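Local atomic coordinates of YfdX protein (Salmonella enterica I, PDB entry 6A09), a protein that is of uncertain function, belongs to the YfdX family and assembles as a tetramer rich in helix. Residues S126-Q131 / V171-V176. Numbering follows the deposited sequence.
Sequences SVIENQ and VDSQSV
Strands 125-135 and 170-175 pair antiparallel here, the first being the middle of three antiparallel strands within the chain. E129 and Q174 form a hydrogen-bonded pair, with E129 N to Q174 O at 2.9 Å and nearly straight. Q131 and D172 form the next one, and D172 N reaches Q131 O at 2.7 Å. V176 N extends the pairing past the strand end with a more bent bond to V127 O.

On the face carrying I128, N130, S173 and S175, S173 OG donates to N130 OD1 at 2.6 Å. The hydroxyl lies in the amide plane, on a lone pair of OD1. With CG beside the backbone N (chi1 -50°) and the amide turned by chi2 -65°, OD1 faces the serine. N130 ND2 bonds T86 OG1 on strand 78-89, so both ends of the amide are held. I128 CG2 packs on S173 CB at 3.8 Å.

The E129, Q131, D172 and Q174 side chains occupy the other face. Q174 bends at chi2, and its NE2 bonds D172 O at 3.3 Å. Q131 N binds that oxygen from the opposite side of the carbonyl plane. The Q131 and Q174 side chains cross at about a right angle, with Q174 NE2 3.7 Å from Q131 CD and the amide planes 37° apart. E129 OE2 is bound by S83 OG and L12 N; D172 OD2 forms a salt bridge with K69 of the same chain.

V127 CG1 meets V176 CG2 at 3.5 Å. Both valines touch I117 of helix 113-122, while K69 of the second subunit bonds S173 O. Helices 136-151 and 155-167 connect the two strands, a beta-alpha-alpha-beta connection between antiparallel neighbours in a sheet.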
loop_
_atom_site.group_PDB
_atom_site.type_symbol
_atom_site.label_atom_id
_atom_site.label_comp_id
_atom_site.label_asym_id
_atom_site.label_seq_id
_atom_site.Cartn_x
_atom_site.Cartn_y
_atom_site.Cartn_z
ATOM N N SER A 126 5.339 -2.037 20.984
ATOM C CA SER A 126 4.506 -3.177 20.641
ATOM C C SER A 126 4.906 -3.686 19.258
ATOM O O SER A 126 5.284 -2.906 18.380
ATOM C CB SER A 126 3.009 -2.830 20.722
ATOM O OG SER A 126 2.692 -1.571 20.156
ATOM N N VAL A 127 4.872 -5.002 19.096
ATOM C CA VAL A 127 5.355 -5.682 17.898
ATOM C C VAL A 127 4.171 -6.351 17.216
ATOM O O VAL A 127 3.408 -7.081 17.855
ATOM C CB VAL A 127 6.462 -6.701 18.244
ATOM C CG1 VAL A 127 6.764 -7.618 17.065
ATOM C CG2 VAL A 127 7.762 -5.964 18.730
ATOM N N ILE A 128 4.009 -6.080 15.926
ATOM C CA ILE A 128 2.998 -6.710 15.088
ATOM C C ILE A 128 3.721 -7.507 14.021
ATOM O O ILE A 128 4.731 -7.050 13.472
ATOM C CB ILE A 128 2.058 -5.665 14.448
ATOM C CG1 ILE A 128 1.108 -5.062 15.494
ATOM C CG2 ILE A 128 1.296 -6.263 13.244
ATOM C CD1 ILE A 128 0.339 -3.882 14.973
ATOM N N GLU A 129 3.230 -8.710 13.743
ATOM C CA GLU A 129 3.802 -9.544 12.693
ATOM C C GLU A 129 2.833 -9.573 11.516
ATOM O O GLU A 129 1.693 -10.030 11.654
ATOM C CB GLU A 129 4.115 -10.956 13.193
ATOM C CG GLU A 129 4.767 -11.793 12.115
ATOM C CD GLU A 129 5.098 -13.219 12.530
ATOM O OE1 GLU A 129 4.448 -13.789 13.433
ATOM O OE2 GLU A 129 6.034 -13.779 11.943
ATOM N N ASN A 130 3.287 -9.058 10.371
ATOM C CA ASN A 130 2.497 -8.970 9.150
ATOM C C ASN A 130 2.792 -10.203 8.308
ATOM O O ASN A 130 3.886 -10.328 7.743
ATOM C CB ASN A 130 2.823 -7.693 8.370
ATOM C CG ASN A 130 2.766 -6.435 9.247
ATOM O OD1 ASN A 130 1.710 -6.072 9.742
ATOM N ND2 ASN A 130 3.909 -5.782 9.443
ATOM N N GLN A 131 1.815 -11.106 8.216
ATOM C CA GLN A 131 1.946 -12.335 7.443
ATOM C C GLN A 131 1.225 -12.167 6.116
ATOM O O GLN A 131 0.009 -11.957 6.081
ATOM C CB GLN A 131 1.390 -13.524 8.214
ATOM C CG GLN A 131 2.115 -13.735 9.517
ATOM C CD GLN A 131 1.686 -15.000 10.203
ATOM O OE1 GLN A 131 0.894 -15.760 9.657
ATOM N NE2 GLN A 131 2.194 -15.233 11.417
ATOM N N VAL A 171 -2.748 -9.544 3.781
ATOM C CA VAL A 171 -1.783 -9.391 4.862
ATOM C C VAL A 171 -2.532 -9.524 6.185
ATOM O O VAL A 171 -3.457 -8.756 6.467
ATOM C CB VAL A 171 -1.016 -8.057 4.772
ATOM C CG1 VAL A 171 -0.118 -7.860 5.994
ATOM C CG2 VAL A 171 -0.176 -8.036 3.506
ATOM N N ASP A 172 -2.145 -10.506 6.973
ATOM C CA ASP A 172 -2.700 -10.754 8.297
ATOM C C ASP A 172 -1.728 -10.134 9.302
ATOM O O ASP A 172 -0.644 -10.675 9.542
ATOM C CB ASP A 172 -2.866 -12.253 8.514
ATOM C CG ASP A 172 -4.012 -12.591 9.439
ATOM O OD1 ASP A 172 -3.878 -12.359 10.665
ATOM O OD2 ASP A 172 -5.039 -13.107 8.934
ATOM N N SER A 173 -2.107 -8.979 9.861
ATOM C CA SER A 173 -1.307 -8.260 10.848
ATOM C C SER A 173 -1.810 -8.640 12.234
ATOM O O SER A 173 -2.931 -8.282 12.602
ATOM C CB SER A 173 -1.424 -6.749 10.658
ATOM O OG SER A 173 -0.830 -6.309 9.455
ATOM N N GLN A 174 -0.984 -9.330 13.017
ATOM C CA GLN A 174 -1.414 -9.782 14.334
ATOM C C GLN A 174 -0.368 -9.454 15.382
ATOM O O GLN A 174 0.832 -9.643 15.157
ATOM C CB GLN A 174 -1.690 -11.264 14.325
ATOM C CG GLN A 174 -0.822 -11.980 13.327
ATOM C CD GLN A 174 -1.537 -13.137 12.679
ATOM O OE1 GLN A 174 -2.278 -13.880 13.339
ATOM N NE2 GLN A 174 -1.328 -13.299 11.367
ATOM N N SER A 175 -0.836 -8.947 16.519
ATOM C CA SER A 175 0.048 -8.680 17.634
ATOM C C SER A 175 0.704 -9.982 18.073
ATOM O O SER A 175 0.126 -11.065 17.961
ATOM C CB SER A 175 -0.720 -8.034 18.786
ATOM O OG SER A 175 -1.650 -8.937 19.345
ATOM N N VAL A 176 1.943 -9.876 18.531
ATOM C CA VAL A 176 2.762 -11.062 18.759
ATOM C C VAL A 176 2.454 -11.650 20.131
ATOM O O VAL A 176 2.538 -10.955 21.152
ATOM C CB VAL A 176 4.252 -10.737 18.612
ATOM C CG1 VAL A 176 5.081 -11.929 19.049
ATOM C CG2 VAL A 176 4.536 -10.380 17.156
#